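Local coordinates for lipoprotein (Mycoplasma mycoides subsp. capri, PDB 7ADK) that is probably a lipid-anchored PA-clan peptidase that cleaves host immunoglobulin, as mycoplasma immunoglobulin proteases do, at residues 628-633 with 694-699; 746-751 with 781-786. All coordinates share one frame; numbering follows the deposited sequence.

Contact 1: residues 628-633 with 694-699; sequences DLDSLY and GNFFSY
S631 and N695 face each other as a single antiparallel, hydrogen-bonded bridge that ties segment 628-633 to segment 694-699. The backbone bonds are unequal. S631 N gives its hydrogen to N695 O at 2.8 Å, approaching the carbonyl almost end-on (C=O...N angle 168°), whereas the return bond from N695 N to S631 O, at 3.3 Å, is weak. S631 O also lies 3.5 Å from CA of G694 in a CA-H...O contact, and N667 ND2 reaches the same oxygen from outside in a weak bond, so this carbonyl is held by two weak N-H bonds and one CA-H contact.

The side-chain hydrogen bond across the contact is made by D630. Its CG sits beside its own backbone N (chi1 -71°), which swings the carboxylate toward the start of segment 694-699. There OD1 accepts a weak bond from G694 N at 2.9 Å. The other oxygen, OD2, is committed elsewhere, to salt bridges with R274 and with K693, the residue just before G694. One carboxylate thus joins three chain regions, and the two basic groups would be expected to favour its ionised form.

Apolar and aromatic contacts frame the polar centre. On one flank, CD1 of L632 packs on G694 CA at 3.9 Å; the backbone of L632 in turn bonds to R764, at strand 761-765. On the other flank F696 brings CE1 of its ring back to D628 and L629, with CB of D628 approaching it obliquely. Y633 adds its hydroxyl end near the F696 backbone, with N667 OD1 as its weak polar partner, and its ring meets that of Y752. At the far end of the interface, L629 O lies at the edge of the F696 ring, close to the ring plane, 3.4 Å from CE1.

Contact 2: residues 746-751 with 781-786; sequences EILPRF and ARTGLA
R750, whose carbonyl O lies near that of R782 across the interface, has F751 on one face of its guanidinium group, with CZ 3.3 Å above the guanidinium plane and offset toward its rim. In return, NE of R750 stands over one face of the F751 ring. NE also donates to K255 O, fixing the end of the extended arginine away from segment 781-786. The P749 ring meets that segment through CD, which lies 3.3 Å from G784 O.

Further along, strand 737-747 ends against the start of strand 783-792 in an antiparallel, hydrogen-bonded pair, I747 with A786. I747 N donates to A786 O at 2.9 Å and A786 N to I747 O at 3.0 Å, both in the carbonyl planes. Strand 769-778 flanks strand 783-792 on its other side, where R782 and T783 both face N778 in a G1 beta bulge. This mixed sheet is consistent with one of the two beta-barrel domains of a PA-clan peptidase.

Past the pair, the side chain of T783 takes over from the backbone: OG1, anti to its own N (chi1 -171°), donates to P749 O at 2.7 Å, tilted 31° from the carbonyl plane. L748 and L785 run side by side, pointing the same way, with L748 CD1 3.7 Å from L785 CD2.

Both contacts are buried, but contact 2 lies nearer the middle of the chain, its centre about 10 Å from the chain centre against about 17 Å for contact 1. Each has a single antiparallel bridge: in contact 2 it lies where two strands of the mixed sheet meet and is joined by a threonine hydroxyl bond and leucine packing; in contact 1, between loops beside that sheet, it is joined by a carboxylate and an aromatic ring. They meet directly: S698 N lies 2.9 Å from L748 O and F696 O 3.0 Å from R750 N, both probable hydrogen bonds, while Y633 packs on P749. Segment 694-699 thus bonds by its backbone to both 628-633 and 746-751.

Contact 1: residues 628-633 with 694-699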
ATOM      1  N   ASP B 628       8.290  25.602 -19.911  1.00 74.43           N
ATOM      2  CA  ASP B 628       8.959  24.360 -20.285  1.00 74.43           C
ATOM      3  C   ASP B 628       7.918  23.342 -20.778  1.00 74.43           C
ATOM      4  O   ASP B 628       6.845  23.217 -20.185  1.00 74.43           O
ATOM      5  CB  ASP B 628       9.745  23.762 -19.110  1.00 74.43           C
ATOM      6  CG  ASP B 628      10.989  24.518 -18.657  1.00 74.43           C
ATOM      7  OD1 ASP B 628      11.570  25.281 -19.447  1.00 74.43           O
ATOM      8  OD2 ASP B 628      11.424  24.324 -17.505  1.00 74.43           O
ATOM      9  N   LEU B 629       8.237  22.583 -21.819  1.00 71.87           N
ATOM     10  CA  LEU B 629       7.544  21.341 -22.109  1.00 71.87           C
ATOM     11  C   LEU B 629       7.877  20.304 -21.036  1.00 71.87           C
ATOM     12  O   LEU B 629       8.924  20.332 -20.402  1.00 71.87           O
ATOM     13  CB  LEU B 629       7.854  20.843 -23.527  1.00 71.87           C
ATOM     14  CG  LEU B 629       6.772  21.216 -24.547  1.00 71.87           C
ATOM     15  CD1 LEU B 629       6.640  22.715 -24.753  1.00 71.87           C
ATOM     16  CD2 LEU B 629       7.047  20.563 -25.885  1.00 71.87           C
ATOM     17  N   ASP B 630       6.893  19.451 -20.831  1.00 69.12           N
ATOM     18  CA  ASP B 630       6.773  18.465 -19.777  1.00 69.12           C
ATOM     19  C   ASP B 630       6.834  17.085 -20.403  1.00 69.12           C
ATOM     20  O   ASP B 630       6.338  16.887 -21.503  1.00 69.12           O
ATOM     21  CB  ASP B 630       5.399  18.619 -19.124  1.00 69.12           C
ATOM     22  CG  ASP B 630       5.243  19.882 -18.293  1.00 69.12           C
ATOM     23  OD1 ASP B 630       6.079  20.090 -17.397  1.00 69.12           O
ATOM     24  OD2 ASP B 630       4.238  20.612 -18.438  1.00 69.12           O
ATOM     25  N   SER B 631       7.353  16.096 -19.702  1.00 62.75           N
ATOM     26  CA  SER B 631       7.016  14.716 -20.006  1.00 62.75           C
ATOM     27  C   SER B 631       5.944  14.243 -19.030  1.00 62.75           C
ATOM     28  O   SER B 631       6.101  14.319 -17.812  1.00 62.75           O
ATOM     29  CB  SER B 631       8.246  13.820 -19.998  1.00 62.75           C
ATOM     30  OG  SER B 631       9.204  14.222 -20.958  1.00 62.75           O
ATOM     31  N   LEU B 632       4.844  13.727 -19.554  1.00 60.52           N
ATOM     32  CA  LEU B 632       3.747  13.138 -18.795  1.00 60.52           C
ATOM     33  C   LEU B 632       3.798  11.633 -18.956  1.00 60.52           C
ATOM     34  O   LEU B 632       3.765  11.134 -20.074  1.00 60.52           O
ATOM     35  CB  LEU B 632       2.374  13.652 -19.264  1.00 60.52           C
ATOM     36  CG  LEU B 632       2.029  15.128 -19.058  1.00 60.52           C
ATOM     37  CD1 LEU B 632       2.445  15.582 -17.682  1.00 60.52           C
ATOM     38  CD2 LEU B 632       2.615  16.055 -20.108  1.00 60.52           C
ATOM     39  N   TYR B 633       3.860  10.906 -17.849  1.00 63.06           N
ATOM     40  CA  TYR B 633       3.618   9.478 -17.881  1.00 63.06           C
ATOM     41  C   TYR B 633       2.882   8.950 -16.638  1.00 63.06           C
ATOM     42  O   TYR B 633       3.399   8.090 -15.938  1.00 63.06           O
ATOM     43  CB  TYR B 633       4.855   8.657 -18.351  1.00 63.06           C
ATOM     44  CG  TYR B 633       6.238   9.163 -18.060  1.00 63.06           C
ATOM     45  CD1 TYR B 633       6.861  10.084 -18.907  1.00 63.06           C
ATOM     46  CD2 TYR B 633       6.927   8.664 -16.959  1.00 63.06           C
ATOM     47  CE1 TYR B 633       8.142  10.576 -18.598  1.00 63.06           C
ATOM     48  CE2 TYR B 633       8.149   9.239 -16.597  1.00 63.06           C
ATOM     49  CZ  TYR B 633       8.743  10.235 -17.383  1.00 63.06           C
ATOM     50  OH  TYR B 633       9.799  10.957 -16.902  1.00 63.06           O
ATOM     51  N   GLY B 694       4.812  18.295 -15.557  1.00 67.27           N
ATOM     52  CA  GLY B 694       5.463  16.992 -15.641  1.00 67.27           C
ATOM     53  C   GLY B 694       6.876  17.010 -15.049  1.00 67.27           C
ATOM     54  O   GLY B 694       7.245  17.899 -14.282  1.00 67.27           O
ATOM     55  N   ASN B 695       7.674  16.016 -15.412  1.00 65.95           N
ATOM     56  CA  ASN B 695       9.119  16.009 -15.201  1.00 65.95           C
ATOM     57  C   ASN B 695       9.839  15.829 -16.545  1.00 65.95           C
ATOM     58  O   ASN B 695       9.224  15.965 -17.601  1.00 65.95           O
ATOM     59  CB  ASN B 695       9.479  15.003 -14.087  1.00 65.95           C
ATOM     60  CG  ASN B 695       8.931  15.372 -12.718  1.00 65.95           C
ATOM     61  OD1 ASN B 695       8.429  14.540 -11.991  1.00 65.95           O
ATOM     62  ND2 ASN B 695       8.976  16.613 -12.286  1.00 65.95           N
ATOM     63  N   PHE B 696      11.150  15.617 -16.513  1.00 65.72           N
ATOM     64  CA  PHE B 696      12.029  15.876 -17.651  1.00 65.72           C
ATOM     65  C   PHE B 696      12.928  14.676 -17.966  1.00 65.72           C
ATOM     66  O   PHE B 696      12.655  13.541 -17.575  1.00 65.72           O
ATOM     67  CB  PHE B 696      12.821  17.158 -17.343  1.00 65.72           C
ATOM     68  CG  PHE B 696      11.978  18.331 -16.887  1.00 65.72           C
ATOM     69  CD1 PHE B 696      11.324  19.130 -17.840  1.00 65.72           C
ATOM     70  CD2 PHE B 696      11.817  18.606 -15.514  1.00 65.72           C
ATOM     71  CE1 PHE B 696      10.503  20.186 -17.421  1.00 65.72           C
ATOM     72  CE2 PHE B 696      11.000  19.666 -15.097  1.00 65.72           C
ATOM     73  CZ  PHE B 696      10.336  20.451 -16.055  1.00 65.72           C
ATOM     74  N   PHE B 697      14.012  14.924 -18.692  1.00 63.08           N
ATOM     75  CA  PHE B 697      15.068  13.962 -18.976  1.00 63.08           C
ATOM     76  C   PHE B 697      16.033  13.712 -17.799  1.00 63.08           C
ATOM     77  O   PHE B 697      16.294  14.577 -16.972  1.00 63.08           O
ATOM     78  CB  PHE B 697      15.817  14.440 -20.215  1.00 63.08           C
ATOM     79  CG  PHE B 697      14.976  14.700 -21.451  1.00 63.08           C
ATOM     80  CD1 PHE B 697      14.149  13.689 -21.970  1.00 63.08           C
ATOM     81  CD2 PHE B 697      15.056  15.939 -22.108  1.00 63.08           C
ATOM     82  CE1 PHE B 697      13.395  13.923 -23.128  1.00 63.08           C
ATOM     83  CE2 PHE B 697      14.349  16.145 -23.297  1.00 63.08           C
ATOM     84  CZ  PHE B 697      13.513  15.140 -23.796  1.00 63.08           C
ATOM     85  N   SER B 698      16.562  12.498 -17.726  1.00 68.13           N
ATOM     86  CA  SER B 698      17.470  12.006 -16.696  1.00 68.13           C
ATOM     87  C   SER B 698      18.936  12.361 -16.970  1.00 68.13           C
ATOM     88  O   SER B 698      19.436  12.185 -18.078  1.00 68.13           O
ATOM     89  CB  SER B 698      17.316  10.495 -16.642  1.00 68.13           C
ATOM     90  OG  SER B 698      18.036   9.945 -15.581  1.00 68.13           O
ATOM     91  N   TYR B 699      19.676  12.792 -15.951  1.00 72.00           N
ATOM     92  CA  TYR B 699      21.127  13.028 -16.002  1.00 72.00           C
ATOM     93  C   TYR B 699      21.906  11.723 -15.698  1.00 72.00           C
ATOM     94  O   TYR B 699      22.944  11.736 -15.047  1.00 72.00           O
ATOM     95  CB  TYR B 699      21.512  14.220 -15.093  1.00 72.00           C
ATOM     96  CG  TYR B 699      21.129  15.628 -15.548  1.00 72.00           C
ATOM     97  CD1 TYR B 699      19.787  15.979 -15.804  1.00 72.00           C
ATOM     98  CD2 TYR B 699      22.122  16.624 -15.659  1.00 72.00           C
ATOM     99  CE1 TYR B 699      19.447  17.290 -16.183  1.00 72.00           C
ATOM    100  CE2 TYR B 699      21.786  17.943 -16.015  1.00 72.00           C
ATOM    101  CZ  TYR B 699      20.444  18.278 -16.283  1.00 72.00           C
ATOM    102  OH  TYR B 699      20.111  19.557 -16.580  1.00 72.00           O
TER

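Contact 2: residues 746-751 with 781-786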
ATOM      1  N   GLU B 746      15.893   6.969 -28.595  1.00 60.38           N
ATOM      2  CA  GLU B 746      15.299   6.658 -27.301  1.00 60.38           C
ATOM      3  C   GLU B 746      15.573   7.720 -26.232  1.00 60.38           C
ATOM      4  O   GLU B 746      16.500   8.520 -26.330  1.00 60.38           O
ATOM      5  CB  GLU B 746      15.701   5.256 -26.819  1.00 60.38           C
ATOM      6  CG  GLU B 746      15.203   4.143 -27.743  1.00 60.38           C
ATOM      7  CD  GLU B 746      15.212   2.733 -27.147  1.00 60.38           C
ATOM      8  OE1 GLU B 746      15.688   2.516 -26.021  1.00 60.38           O
ATOM      9  OE2 GLU B 746      14.771   1.797 -27.843  1.00 60.38           O
ATOM     10  N   ILE B 747      14.707   7.723 -25.224  1.00 59.16           N
ATOM     11  CA  ILE B 747      14.559   8.740 -24.185  1.00 59.16           C
ATOM     12  C   ILE B 747      14.761   8.117 -22.802  1.00 59.16           C
ATOM     13  O   ILE B 747      14.342   6.984 -22.585  1.00 59.16           O
ATOM     14  CB  ILE B 747      13.156   9.361 -24.314  1.00 59.16           C
ATOM     15  CG1 ILE B 747      12.872   9.975 -25.700  1.00 59.16           C
ATOM     16  CG2 ILE B 747      12.872  10.373 -23.216  1.00 59.16           C
ATOM     17  CD1 ILE B 747      13.805  11.088 -26.137  1.00 59.16           C
ATOM     18  N   LEU B 748      15.385   8.845 -21.878  1.00 63.42           N
ATOM     19  CA  LEU B 748      15.533   8.470 -20.470  1.00 63.42           C
ATOM     20  C   LEU B 748      14.677   9.391 -19.565  1.00 63.42           C
ATOM     21  O   LEU B 748      15.132  10.469 -19.184  1.00 63.42           O
ATOM     22  CB  LEU B 748      17.012   8.467 -20.030  1.00 63.42           C
ATOM     23  CG  LEU B 748      17.964   7.417 -20.628  1.00 63.42           C
ATOM     24  CD1 LEU B 748      17.432   6.008 -20.426  1.00 63.42           C
ATOM     25  CD2 LEU B 748      18.313   7.600 -22.099  1.00 63.42           C
ATOM     26  N   PRO B 749      13.445   8.993 -19.218  1.00 63.81           N
ATOM     27  CA  PRO B 749      12.616   9.655 -18.217  1.00 63.81           C
ATOM     28  C   PRO B 749      13.247   9.765 -16.823  1.00 63.81           C
ATOM     29  O   PRO B 749      13.840   8.806 -16.322  1.00 63.81           O
ATOM     30  CB  PRO B 749      11.349   8.800 -18.173  1.00 63.81           C
ATOM     31  CG  PRO B 749      11.731   7.459 -18.765  1.00 63.81           C
ATOM     32  CD  PRO B 749      12.689   7.915 -19.838  1.00 63.81           C
ATOM     33  N   ARG B 750      13.084  10.928 -16.175  1.00 65.25           N
ATOM     34  CA  ARG B 750      13.747  11.299 -14.905  1.00 65.25           C
ATOM     35  C   ARG B 750      13.431  10.409 -13.697  1.00 65.25           C
ATOM     36  O   ARG B 750      14.357   9.852 -13.114  1.00 65.25           O
ATOM     37  CB  ARG B 750      13.454  12.774 -14.593  1.00 65.25           C
ATOM     38  CG  ARG B 750      14.112  13.296 -13.316  1.00 65.25           C
ATOM     39  CD  ARG B 750      13.697  14.740 -13.058  1.00 65.25           C
ATOM     40  NE  ARG B 750      14.349  15.279 -11.867  1.00 65.25           N
ATOM     41  CZ  ARG B 750      14.005  16.340 -11.174  1.00 65.25           C
ATOM     42  NH1 ARG B 750      13.041  17.132 -11.522  1.00 65.25           N
ATOM     43  NH2 ARG B 750      14.639  16.625 -10.089  1.00 65.25           N
ATOM     44  N   PHE B 751      12.165  10.334 -13.288  1.00 61.95           N
ATOM     45  CA  PHE B 751      11.726   9.683 -12.049  1.00 61.95           C
ATOM     46  C   PHE B 751      10.902   8.431 -12.364  1.00 61.95           C
ATOM     47  O   PHE B 751       9.726   8.372 -12.028  1.00 61.95           O
ATOM     48  CB  PHE B 751      10.927  10.684 -11.180  1.00 61.95           C
ATOM     49  CG  PHE B 751      11.660  11.815 -10.469  1.00 61.95           C
ATOM     50  CD1 PHE B 751      12.952  11.640  -9.933  1.00 61.95           C
ATOM     51  CD2 PHE B 751      10.970  13.014 -10.219  1.00 61.95           C
ATOM     52  CE1 PHE B 751      13.539  12.651  -9.156  1.00 61.95           C
ATOM     53  CE2 PHE B 751      11.563  14.028  -9.452  1.00 61.95           C
ATOM     54  CZ  PHE B 751      12.840  13.839  -8.904  1.00 61.95           C
ATOM     55  N   ALA B 781      19.630   2.352 -11.515  1.00 68.86           N
ATOM     56  CA  ALA B 781      19.797   3.619 -12.239  1.00 68.86           C
ATOM     57  C   ALA B 781      18.767   4.684 -11.835  1.00 68.86           C
ATOM     58  O   ALA B 781      18.989   5.873 -12.044  1.00 68.86           O
ATOM     59  CB  ALA B 781      19.642   3.366 -13.739  1.00 68.86           C
ATOM     60  N   ARG B 782      17.612   4.253 -11.322  1.00 65.94           N
ATOM     61  CA  ARG B 782      16.443   5.078 -11.023  1.00 65.94           C
ATOM     62  C   ARG B 782      15.846   5.727 -12.287  1.00 65.94           C
ATOM     63  O   ARG B 782      15.252   6.795 -12.229  1.00 65.94           O
ATOM     64  CB  ARG B 782      16.740   6.026  -9.842  1.00 65.94           C
ATOM     65  CG  ARG B 782      17.546   5.364  -8.708  1.00 65.94           C
ATOM     66  CD  ARG B 782      17.589   6.206  -7.432  1.00 65.94           C
ATOM     67  NE  ARG B 782      18.606   5.694  -6.497  1.00 65.94           N
ATOM     68  CZ  ARG B 782      19.794   6.203  -6.257  1.00 65.94           C
ATOM     69  NH1 ARG B 782      20.234   7.276  -6.849  1.00 65.94           N
ATOM     70  NH2 ARG B 782      20.592   5.641  -5.404  1.00 65.94           N
ATOM     71  N   THR B 783      15.998   5.076 -13.438  1.00 63.71           N
ATOM     72  CA  THR B 783      15.511   5.523 -14.742  1.00 63.71           C
ATOM     73  C   THR B 783      15.227   4.304 -15.620  1.00 63.71           C
ATOM     74  O   THR B 783      15.377   3.158 -15.206  1.00 63.71           O
ATOM     75  CB  THR B 783      16.500   6.530 -15.356  1.00 63.71           C
ATOM     76  OG1 THR B 783      16.018   7.154 -16.513  1.00 63.71           O
ATOM     77  CG2 THR B 783      17.827   5.925 -15.770  1.00 63.71           C
ATOM     78  N   GLY B 784      14.791   4.515 -16.844  1.00 57.60           N
ATOM     79  CA  GLY B 784      14.581   3.458 -17.816  1.00 57.60           C
ATOM     80  C   GLY B 784      14.386   4.028 -19.207  1.00 57.60           C
ATOM     81  O   GLY B 784      14.559   5.221 -19.399  1.00 57.60           O
ATOM     82  N   LEU B 785      14.041   3.201 -20.181  1.00 55.68           N
ATOM     83  CA  LEU B 785      14.195   3.514 -21.595  1.00 55.68           C
ATOM     84  C   LEU B 785      12.867   3.565 -22.346  1.00 55.68           C
ATOM     85  O   LEU B 785      12.022   2.686 -22.177  1.00 55.68           O
ATOM     86  CB  LEU B 785      15.142   2.486 -22.207  1.00 55.68           C
ATOM     87  CG  LEU B 785      16.555   2.517 -21.598  1.00 55.68           C
ATOM     88  CD1 LEU B 785      16.970   1.132 -21.136  1.00 55.68           C
ATOM     89  CD2 LEU B 785      17.565   3.027 -22.604  1.00 55.68           C
ATOM     90  N   ALA B 786      12.695   4.571 -23.204  1.00 55.90           N
ATOM     91  CA  ALA B 786      11.495   4.760 -24.016  1.00 55.90           C
ATOM     92  C   ALA B 786      11.780   4.952 -25.517  1.00 55.90           C
ATOM     93  O   ALA B 786      12.625   5.756 -25.892  1.00 55.90           O
ATOM     94  CB  ALA B 786      10.673   5.907 -23.426  1.00 55.90           C
TER